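Local structure of alpha-galactosidase 1 (Saccharomyces cerevisiae, 3LRK) at residues 157-171 against 183-196. The protein hydrolyses terminal, non-reducing alpha-D-galactose residues from alpha-D-galactosides, including galactose oligosaccharides, galactomannans and galactolipids. The protein carries 1 engineered substitution. Residues are numbered along the deposited sequence; the frame is centred on the assembly and turned at random.
Sequences FGTPEISYHRYKAMS and YSLCNWGQDLTFYW
Asp191 OD2 is gripped by two donors, one from the loop before helix 160-171 and one from its first turn. Gly158 N reaches the syn side of OD2 at 2.8 Å in a nearly straight bond, 24° out of the carboxylate plane, while Ser163 OG donates to its anti lone pair at 2.6 Å. Glycine suits a phi of 118°, where a CB would jam against the preceding carbonyl. Serine can both give and take: with that proton spent, Ser163 OG accepts from a bridging water, which also donates to Gln190 OE1 and accepts from Asn187 ND2. Gln190 lays its amide almost parallel to the Phe157 ring, NE2 3.4 Å from CD1, and OE1 has a further donor in Asn150.

Trp196 fits as a knob among Pro160, Ser163, Tyr164 and Tyr167. Its broad face receives Tyr164 CA, 3.9 Å from the six-membered ring centroid, a CH-pi contact; Trp196 NE1 bonds to Asp191 O. Tyr167 (chi1 -75°) directs its ring toward strand 183-185: apolar CD2 meets Leu185 CG at 4.0 Å, while its OH bonds to the carbonyl of the nucleophile Asp149. Farther along, Tyr183 OH donates to a carbonyl lone pair of Tyr167 O at 2.6 Å, although that oxygen already takes Ser171 N.

In this TIM-barrel beta-alpha-beta unit, carboxylate and water thus tie the helix start to residues 187-191, Trp196 and Tyr167 pack between helix and strand, and the carboxylate probably interacts favourably with the helix dipole.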
ATOM      1  N   PHE A 157       3.945 -16.043  -1.325  1.00 19.14           N
ATOM      2  CA  PHE A 157       3.937 -14.790  -2.064  1.00 19.08           C
ATOM      3  C   PHE A 157       3.754 -13.662  -1.042  1.00 19.37           C
ATOM      4  O   PHE A 157       3.585 -13.935   0.156  1.00 19.47           O
ATOM      5  CB  PHE A 157       2.806 -14.791  -3.108  1.00 18.90           C
ATOM      6  CG  PHE A 157       1.436 -14.619  -2.520  1.00 18.46           C
ATOM      7  CD1 PHE A 157       0.817 -13.368  -2.533  1.00 17.80           C
ATOM      8  CD2 PHE A 157       0.769 -15.699  -1.935  1.00 18.28           C
ATOM      9  CE1 PHE A 157      -0.454 -13.189  -1.970  1.00 19.27           C
ATOM     10  CE2 PHE A 157      -0.499 -15.536  -1.372  1.00 19.10           C
ATOM     11  CZ  PHE A 157      -1.110 -14.270  -1.386  1.00 17.77           C
ATOM     12  N   GLY A 158       3.777 -12.412  -1.498  1.00 19.66           N
ATOM     13  CA  GLY A 158       3.463 -11.277  -0.620  1.00 20.19           C
ATOM     14  C   GLY A 158       4.605 -10.305  -0.429  1.00 20.37           C
ATOM     15  O   GLY A 158       4.383  -9.119  -0.156  1.00 21.07           O
ATOM     16  N   THR A 159       5.826 -10.805  -0.597  1.00 19.47           N
ATOM     17  CA  THR A 159       7.027  -9.970  -0.643  1.00 19.13           C
ATOM     18  C   THR A 159       7.881 -10.371  -1.852  1.00 18.60           C
ATOM     19  O   THR A 159       7.788 -11.495  -2.331  1.00 18.98           O
ATOM     20  CB  THR A 159       7.886 -10.093   0.645  1.00 18.51           C
ATOM     21  OG1 THR A 159       8.468 -11.402   0.724  1.00 18.20           O
ATOM     22  CG2 THR A 159       7.068  -9.808   1.917  1.00 20.12           C
ATOM     23  N   PRO A 160       8.699  -9.441  -2.381  1.00 19.01           N
ATOM     24  CA  PRO A 160       9.657  -9.829  -3.444  1.00 18.57           C
ATOM     25  C   PRO A 160      10.506 -11.062  -3.097  1.00 18.49           C
ATOM     26  O   PRO A 160      10.675 -11.965  -3.926  1.00 18.11           O
ATOM     27  CB  PRO A 160      10.560  -8.592  -3.550  1.00 18.51           C
ATOM     28  CG  PRO A 160       9.636  -7.465  -3.208  1.00 19.21           C
ATOM     29  CD  PRO A 160       8.764  -8.001  -2.083  1.00 18.49           C
ATOM     30  N   GLU A 161      11.021 -11.109  -1.877  1.00 18.69           N
ATOM     31  CA  GLU A 161      11.959 -12.165  -1.487  1.00 19.46           C
ATOM     32  C   GLU A 161      11.354 -13.574  -1.500  1.00 18.30           C
ATOM     33  O   GLU A 161      11.999 -14.526  -1.952  1.00 17.24           O
ATOM     34  CB  GLU A 161      12.561 -11.845  -0.122  1.00 20.78           C
ATOM     35  CG  GLU A 161      13.628 -12.817   0.334  1.00 26.33           C
ATOM     36  CD  GLU A 161      13.796 -12.820   1.842  1.00 33.12           C
ATOM     37  OE1 GLU A 161      14.933 -13.072   2.295  1.00 35.80           O
ATOM     38  OE2 GLU A 161      12.795 -12.584   2.573  1.00 35.03           O
ATOM     39  N   ILE A 162      10.134 -13.716  -0.984  1.00 17.50           N
ATOM     40  CA  ILE A 162       9.477 -15.027  -0.993  1.00 17.24           C
ATOM     41  C   ILE A 162       9.112 -15.516  -2.413  1.00 16.46           C
ATOM     42  O   ILE A 162       9.291 -16.691  -2.723  1.00 16.16           O
ATOM     43  CB  ILE A 162       8.258 -15.097  -0.025  1.00 17.08           C
ATOM     44  CG1 ILE A 162       7.775 -16.546   0.104  1.00 18.41           C
ATOM     45  CG2 ILE A 162       7.125 -14.160  -0.477  1.00 18.51           C
ATOM     46  CD1 ILE A 162       6.916 -16.811   1.352  1.00 20.58           C
ATOM     47  N   SER A 163       8.602 -14.623  -3.262  1.00 15.86           N
ATOM     48  CA  SER A 163       8.255 -15.006  -4.640  1.00 16.13           C
ATOM     49  C   SER A 163       9.515 -15.298  -5.466  1.00 16.04           C
ATOM     50  O   SER A 163       9.563 -16.257  -6.245  1.00 15.86           O
ATOM     51  CB  SER A 163       7.415 -13.921  -5.305  1.00 15.67           C
ATOM     52  OG  SER A 163       6.091 -13.956  -4.806  1.00 18.51           O
ATOM     53  N   TYR A 164      10.537 -14.466  -5.293  1.00 16.02           N
ATOM     54  CA  TYR A 164      11.828 -14.709  -5.919  1.00 16.64           C
ATOM     55  C   TYR A 164      12.403 -16.090  -5.573  1.00 16.81           C
ATOM     56  O   TYR A 164      12.858 -16.806  -6.455  1.00 16.90           O
ATOM     57  CB  TYR A 164      12.822 -13.612  -5.523  1.00 16.79           C
ATOM     58  CG  TYR A 164      14.256 -13.924  -5.871  1.00 17.04           C
ATOM     59  CD1 TYR A 164      14.762 -13.649  -7.153  1.00 19.12           C
ATOM     60  CD2 TYR A 164      15.114 -14.479  -4.922  1.00 19.63           C
ATOM     61  CE1 TYR A 164      16.078 -13.916  -7.466  1.00 19.41           C
ATOM     62  CE2 TYR A 164      16.441 -14.765  -5.231  1.00 20.05           C
ATOM     63  CZ  TYR A 164      16.916 -14.475  -6.504  1.00 19.35           C
ATOM     64  OH  TYR A 164      18.232 -14.748  -6.819  1.00 19.22           O
ATOM     65  N   HIS A 165      12.403 -16.462  -4.295  1.00 17.27           N
ATOM     66  CA  HIS A 165      12.978 -17.755  -3.917  1.00 18.01           C
ATOM     67  C   HIS A 165      12.181 -18.945  -4.474  1.00 17.71           C
ATOM     68  O   HIS A 165      12.770 -19.948  -4.882  1.00 17.42           O
ATOM     69  CB  HIS A 165      13.219 -17.840  -2.413  1.00 19.41           C
ATOM     70  CG  HIS A 165      14.466 -17.119  -1.979  1.00 22.53           C
ATOM     71  ND1 HIS A 165      15.725 -17.501  -2.394  1.00 26.28           N
ATOM     72  CD2 HIS A 165      14.645 -16.023  -1.203  1.00 26.23           C
ATOM     73  CE1 HIS A 165      16.627 -16.686  -1.873  1.00 25.78           C
ATOM     74  NE2 HIS A 165      15.996 -15.775  -1.156  1.00 26.68           N
ATOM     75  N   ARG A 166      10.860 -18.800  -4.557  1.00 16.81           N
ATOM     76  CA  ARG A 166       9.996 -19.848  -5.144  1.00 16.83           C
ATOM     77  C   ARG A 166      10.285 -20.045  -6.644  1.00 17.19           C
ATOM     78  O   ARG A 166      10.390 -21.188  -7.121  1.00 18.03           O
ATOM     79  CB  ARG A 166       8.509 -19.529  -4.911  1.00 16.34           C
ATOM     80  CG  ARG A 166       7.501 -20.563  -5.508  1.00 15.46           C
ATOM     81  CD  ARG A 166       6.118 -20.504  -4.822  1.00 13.20           C
ATOM     82  NE  ARG A 166       5.627 -19.131  -4.773  1.00 13.93           N
ATOM     83  CZ  ARG A 166       4.960 -18.521  -5.737  1.00 15.02           C
ATOM     84  NH1 ARG A 166       4.599 -19.177  -6.853  1.00 14.18           N
ATOM     85  NH2 ARG A 166       4.635 -17.241  -5.584  1.00 15.75           N
ATOM     86  N   TYR A 167      10.413 -18.941  -7.372  1.00 17.26           N
ATOM     87  CA  TYR A 167      10.747 -18.999  -8.804  1.00 17.88           C
ATOM     88  C   TYR A 167      12.199 -19.391  -9.079  1.00 18.14           C
ATOM     89  O   TYR A 167      12.471 -20.108 -10.062  1.00 17.49           O
ATOM     90  CB  TYR A 167      10.292 -17.729  -9.541  1.00 17.79           C
ATOM     91  CG  TYR A 167       8.800 -17.779  -9.705  1.00 18.74           C
ATOM     92  CD1 TYR A 167       7.950 -17.019  -8.899  1.00 18.67           C
ATOM     93  CD2 TYR A 167       8.227 -18.678 -10.617  1.00 16.82           C
ATOM     94  CE1 TYR A 167       6.557 -17.125  -9.025  1.00 19.05           C
ATOM     95  CE2 TYR A 167       6.859 -18.787 -10.747  1.00 18.08           C
ATOM     96  CZ  TYR A 167       6.030 -18.017  -9.962  1.00 18.58           C
ATOM     97  OH  TYR A 167       4.678 -18.151 -10.122  1.00 18.55           O
ATOM     98  N   LYS A 168      13.108 -18.963  -8.191  1.00 17.68           N
ATOM     99  CA  LYS A 168      14.499 -19.419  -8.217  1.00 18.13           C
ATOM    100  C   LYS A 168      14.656 -20.920  -8.004  1.00 17.77           C
ATOM    101  O   LYS A 168      15.530 -21.539  -8.618  1.00 17.06           O
ATOM    102  CB  LYS A 168      15.379 -18.649  -7.207  1.00 18.73           C
ATOM    103  CG  LYS A 168      16.871 -19.002  -7.308  1.00 19.71           C
ATOM    104  CD  LYS A 168      17.743 -18.058  -6.506  1.00 21.93           C
ATOM    105  CE  LYS A 168      19.228 -18.373  -6.706  1.00 24.55           C
ATOM    106  NZ  LYS A 168      19.633 -19.609  -5.951  1.00 25.28           N
ATOM    107  N   ALA A 169      13.827 -21.511  -7.137  1.00 17.44           N
ATOM    108  CA  ALA A 169      13.848 -22.957  -6.930  1.00 17.57           C
ATOM    109  C   ALA A 169      13.718 -23.733  -8.249  1.00 17.49           C
ATOM    110  O   ALA A 169      14.464 -24.697  -8.470  1.00 17.09           O
ATOM    111  CB  ALA A 169      12.762 -23.401  -5.910  1.00 17.63           C
ATOM    112  N   MET A 170      12.799 -23.320  -9.122  1.00 16.81           N
ATOM    113  CA  MET A 170      12.664 -23.999 -10.431  1.00 17.63           C
ATOM    114  C   MET A 170      13.767 -23.595 -11.432  1.00 17.66           C
ATOM    115  O   MET A 170      14.223 -24.428 -12.214  1.00 18.39           O
ATOM    116  CB  MET A 170      11.274 -23.797 -11.040  1.00 17.28           C
ATOM    117  CG  MET A 170      11.079 -24.475 -12.413  1.00 17.72           C
ATOM    118  SD  MET A 170      11.396 -26.238 -12.384  1.00 20.68           S
ATOM    119  CE  MET A 170       9.796 -26.852 -11.853  1.00 17.92           C
ATOM    120  N   SER A 171      14.196 -22.337 -11.385  1.00 17.95           N
ATOM    121  CA  SER A 171      15.325 -21.865 -12.200  1.00 18.41           C
ATOM    122  C   SER A 171      16.561 -22.747 -11.968  1.00 18.52           C
ATOM    123  O   SER A 171      17.177 -23.238 -12.930  1.00 18.27           O
ATOM    124  CB  SER A 171      15.660 -20.409 -11.866  1.00 18.80           C
ATOM    125  OG  SER A 171      16.650 -19.890 -12.744  1.00 19.20           O
ATOM    126  N   TYR A 183      13.171 -20.084 -19.723  1.00 17.40           N
ATOM    127  CA  TYR A 183      12.330 -20.084 -18.513  1.00 17.37           C
ATOM    128  C   TYR A 183      11.406 -18.859 -18.476  1.00 17.76           C
ATOM    129  O   TYR A 183      11.860 -17.715 -18.317  1.00 17.96           O
ATOM    130  CB  TYR A 183      13.231 -20.195 -17.271  1.00 17.02           C
ATOM    131  CG  TYR A 183      12.543 -20.325 -15.913  1.00 15.90           C
ATOM    132  CD1 TYR A 183      11.405 -21.129 -15.726  1.00 16.10           C
ATOM    133  CD2 TYR A 183      13.081 -19.672 -14.802  1.00 14.74           C
ATOM    134  CE1 TYR A 183      10.797 -21.243 -14.440  1.00 14.84           C
ATOM    135  CE2 TYR A 183      12.506 -19.781 -13.542  1.00 15.44           C
ATOM    136  CZ  TYR A 183      11.382 -20.560 -13.357  1.00 14.69           C
ATOM    137  OH  TYR A 183      10.852 -20.616 -12.085  1.00 14.65           O
ATOM    138  N   SER A 184      10.111 -19.123 -18.652  1.00 17.47           N
ATOM    139  CA  SER A 184       9.070 -18.108 -18.749  1.00 17.45           C
ATOM    140  C   SER A 184       8.253 -18.076 -17.463  1.00 17.79           C
ATOM    141  O   SER A 184       7.557 -19.029 -17.138  1.00 17.19           O
ATOM    142  CB  SER A 184       8.169 -18.418 -19.960  1.00 17.56           C
ATOM    143  OG  SER A 184       6.924 -17.738 -19.919  1.00 18.80           O
ATOM    144  N   LEU A 185       8.366 -16.981 -16.715  1.00 18.23           N
ATOM    145  CA  LEU A 185       7.603 -16.805 -15.475  1.00 18.78           C
ATOM    146  C   LEU A 185       6.161 -16.410 -15.747  1.00 18.61           C
ATOM    147  O   LEU A 185       5.881 -15.622 -16.647  1.00 18.40           O
ATOM    148  CB  LEU A 185       8.270 -15.733 -14.600  1.00 18.49           C
ATOM    149  CG  LEU A 185       9.301 -16.128 -13.532  1.00 20.84           C
ATOM    150  CD1 LEU A 185      10.188 -17.310 -13.891  1.00 18.90           C
ATOM    151  CD2 LEU A 185      10.122 -14.933 -13.038  1.00 19.40           C
ATOM    152  N   CYS A 186       5.239 -16.964 -14.960  1.00 18.75           N
ATOM    153  CA  CYS A 186       3.839 -16.591 -15.074  1.00 18.24           C
ATOM    154  C   CYS A 186       3.287 -16.328 -13.679  1.00 17.81           C
ATOM    155  O   CYS A 186       2.473 -17.093 -13.183  1.00 16.71           O
ATOM    156  CB  CYS A 186       3.030 -17.697 -15.777  1.00 18.37           C
ATOM    157  SG  CYS A 186       1.303 -17.265 -16.167  1.00 19.56           S
ATOM    158  N   ASN A 187       3.751 -15.244 -13.049  1.00 17.65           N
ATOM    159  CA  ASN A 187       3.226 -14.842 -11.757  1.00 17.53           C
ATOM    160  C   ASN A 187       2.481 -13.506 -11.781  1.00 17.42           C
ATOM    161  O   ASN A 187       2.235 -12.922 -10.726  1.00 17.44           O
ATOM    162  CB  ASN A 187       4.320 -14.873 -10.664  1.00 17.30           C
ATOM    163  CG  ASN A 187       5.082 -13.559 -10.537  1.00 17.50           C
ATOM    164  OD1 ASN A 187       5.397 -12.904 -11.533  1.00 19.13           O
ATOM    165  ND2 ASN A 187       5.396 -13.178  -9.299  1.00 16.18           N
ATOM    166  N   TRP A 188       2.141 -13.025 -12.982  1.00 17.04           N
ATOM    167  CA  TRP A 188       1.248 -11.868 -13.157  1.00 17.30           C
ATOM    168  C   TRP A 188       1.775 -10.532 -12.579  1.00 17.07           C
ATOM    169  O   TRP A 188       0.986  -9.637 -12.240  1.00 17.10           O
ATOM    170  CB  TRP A 188      -0.131 -12.170 -12.557  1.00 17.01           C
ATOM    171  CG  TRP A 188      -0.579 -13.601 -12.700  1.00 17.34           C
ATOM    172  CD1 TRP A 188      -0.641 -14.347 -13.864  1.00 17.26           C
ATOM    173  CD2 TRP A 188      -1.058 -14.452 -11.652  1.00 18.08           C
ATOM    174  NE1 TRP A 188      -1.110 -15.613 -13.581  1.00 17.54           N
ATOM    175  CE2 TRP A 188      -1.383 -15.701 -12.238  1.00 18.18           C
ATOM    176  CE3 TRP A 188      -1.251 -14.279 -10.266  1.00 17.57           C
ATOM    177  CZ2 TRP A 188      -1.896 -16.773 -11.488  1.00 18.98           C
ATOM    178  CZ3 TRP A 188      -1.767 -15.350  -9.519  1.00 17.01           C
ATOM    179  CH2 TRP A 188      -2.077 -16.577 -10.134  1.00 17.36           C
ATOM    180  N   GLY A 189       3.094 -10.420 -12.462  1.00 17.10           N
ATOM    181  CA  GLY A 189       3.747  -9.205 -11.938  1.00 17.44           C
ATOM    182  C   GLY A 189       3.807  -9.133 -10.428  1.00 17.59           C
ATOM    183  O   GLY A 189       4.285  -8.142  -9.864  1.00 17.26           O
ATOM    184  N   GLN A 190       3.334 -10.190  -9.771  1.00 18.16           N
ATOM    185  CA  GLN A 190       3.107 -10.181  -8.323  1.00 18.25           C
ATOM    186  C   GLN A 190       4.424 -10.013  -7.593  1.00 18.50           C
ATOM    187  O   GLN A 190       5.412 -10.696  -7.908  1.00 19.02           O
ATOM    188  CB  GLN A 190       2.424 -11.486  -7.901  1.00 18.28           C
ATOM    189  CG  GLN A 190       1.958 -11.574  -6.455  1.00 17.82           C
ATOM    190  CD  GLN A 190       1.345 -12.934  -6.147  1.00 17.00           C
ATOM    191  OE1 GLN A 190       2.019 -13.975  -6.215  1.00 16.61           O
ATOM    192  NE2 GLN A 190       0.054 -12.936  -5.813  1.00 17.30           N
ATOM    193  N   ASP A 191       4.429  -9.097  -6.626  1.00 17.75           N
ATOM    194  CA  ASP A 191       5.614  -8.790  -5.824  1.00 17.38           C
ATOM    195  C   ASP A 191       6.757  -8.158  -6.652  1.00 17.29           C
ATOM    196  O   ASP A 191       7.926  -8.407  -6.378  1.00 16.65           O
ATOM    197  CB  ASP A 191       6.088 -10.040  -5.048  1.00 17.13           C
ATOM    198  CG  ASP A 191       5.018 -10.563  -4.091  1.00 17.13           C
ATOM    199  OD1 ASP A 191       4.330  -9.736  -3.463  1.00 16.50           O
ATOM    200  OD2 ASP A 191       4.869 -11.782  -3.980  1.00 16.93           O
ATOM    201  N   LEU A 192       6.384  -7.318  -7.625  1.00 17.41           N
ATOM    202  CA  LEU A 192       7.320  -6.507  -8.436  1.00 17.72           C
ATOM    203  C   LEU A 192       8.335  -7.311  -9.247  1.00 17.83           C
ATOM    204  O   LEU A 192       9.543  -7.010  -9.258  1.00 17.41           O
ATOM    205  CB  LEU A 192       8.013  -5.445  -7.569  1.00 17.40           C
ATOM    206  CG  LEU A 192       7.091  -4.571  -6.710  1.00 18.42           C
ATOM    207  CD1 LEU A 192       7.881  -3.855  -5.620  1.00 18.63           C
ATOM    208  CD2 LEU A 192       6.317  -3.556  -7.562  1.00 18.96           C
ATOM    209  N   THR A 193       7.819  -8.308  -9.962  1.00 17.00           N
ATOM    210  CA  THR A 193       8.638  -9.245 -10.707  1.00 17.15           C
ATOM    211  C   THR A 193       9.693  -8.606 -11.616  1.00 16.70           C
ATOM    212  O   THR A 193      10.767  -9.155 -11.766  1.00 16.34           O
ATOM    213  CB  THR A 193       7.766 -10.173 -11.567  1.00 17.18           C
ATOM    214  OG1 THR A 193       6.637 -10.614 -10.794  1.00 17.93           O
ATOM    215  CG2 THR A 193       8.590 -11.388 -12.016  1.00 17.46           C
ATOM    216  N   PHE A 194       9.369  -7.470 -12.222  1.00 17.30           N
ATOM    217  CA  PHE A 194      10.294  -6.764 -13.137  1.00 18.09           C
ATOM    218  C   PHE A 194      11.649  -6.440 -12.479  1.00 18.18           C
ATOM    219  O   PHE A 194      12.675  -6.283 -13.168  1.00 17.75           O
ATOM    220  CB  PHE A 194       9.635  -5.479 -13.689  1.00 18.27           C
ATOM    221  CG  PHE A 194       9.318  -4.459 -12.621  1.00 18.87           C
ATOM    222  CD1 PHE A 194      10.321  -3.623 -12.117  1.00 17.90           C
ATOM    223  CD2 PHE A 194       8.027  -4.350 -12.109  1.00 19.17           C
ATOM    224  CE1 PHE A 194      10.045  -2.714 -11.116  1.00 19.07           C
ATOM    225  CE2 PHE A 194       7.743  -3.432 -11.106  1.00 19.60           C
ATOM    226  CZ  PHE A 194       8.762  -2.611 -10.612  1.00 19.97           C
ATOM    227  N   TYR A 195      11.653  -6.336 -11.146  1.00 18.08           N
ATOM    228  CA  TYR A 195      12.884  -6.034 -10.412  1.00 18.44           C
ATOM    229  C   TYR A 195      13.804  -7.260 -10.256  1.00 18.38           C
ATOM    230  O   TYR A 195      15.033  -7.121 -10.284  1.00 18.50           O
ATOM    231  CB  TYR A 195      12.553  -5.486  -9.019  1.00 18.17           C
ATOM    232  CG  TYR A 195      12.491  -3.982  -8.869  1.00 18.14           C
ATOM    233  CD1 TYR A 195      11.497  -3.400  -8.080  1.00 17.59           C
ATOM    234  CD2 TYR A 195      13.431  -3.137  -9.476  1.00 17.31           C
ATOM    235  CE1 TYR A 195      11.424  -2.041  -7.892  1.00 18.83           C
ATOM    236  CE2 TYR A 195      13.367  -1.745  -9.284  1.00 17.46           C
ATOM    237  CZ  TYR A 195      12.357  -1.211  -8.493  1.00 18.70           C
ATOM    238  OH  TYR A 195      12.251   0.152  -8.278  1.00 19.41           O
ATOM    239  N   TRP A 196      13.217  -8.448 -10.104  1.00 17.73           N
ATOM    240  CA  TRP A 196      13.982  -9.663  -9.772  1.00 17.97           C
ATOM    241  C   TRP A 196      13.968 -10.797 -10.812  1.00 17.48           C
ATOM    242  O   TRP A 196      14.650 -11.808 -10.646  1.00 17.77           O
ATOM    243  CB  TRP A 196      13.574 -10.214  -8.396  1.00 17.97           C
ATOM    244  CG  TRP A 196      12.069 -10.392  -8.158  1.00 18.50           C
ATOM    245  CD1 TRP A 196      11.236  -9.516  -7.532  1.00 18.08           C
ATOM    246  CD2 TRP A 196      11.267 -11.524  -8.513  1.00 18.70           C
ATOM    247  NE1 TRP A 196       9.955 -10.032  -7.464  1.00 17.76           N
ATOM    248  CE2 TRP A 196       9.945 -11.256  -8.077  1.00 18.05           C
ATOM    249  CE3 TRP A 196      11.531 -12.741  -9.166  1.00 18.05           C
ATOM    250  CZ2 TRP A 196       8.886 -12.160  -8.272  1.00 16.75           C
ATOM    251  CZ3 TRP A 196      10.477 -13.639  -9.358  1.00 17.37           C
ATOM    252  CH2 TRP A 196       9.175 -13.343  -8.903  1.00 18.14           C
TER
HETATM  253  O   HOH W   1       4.469 -14.667  -6.837  1.00 17.65           O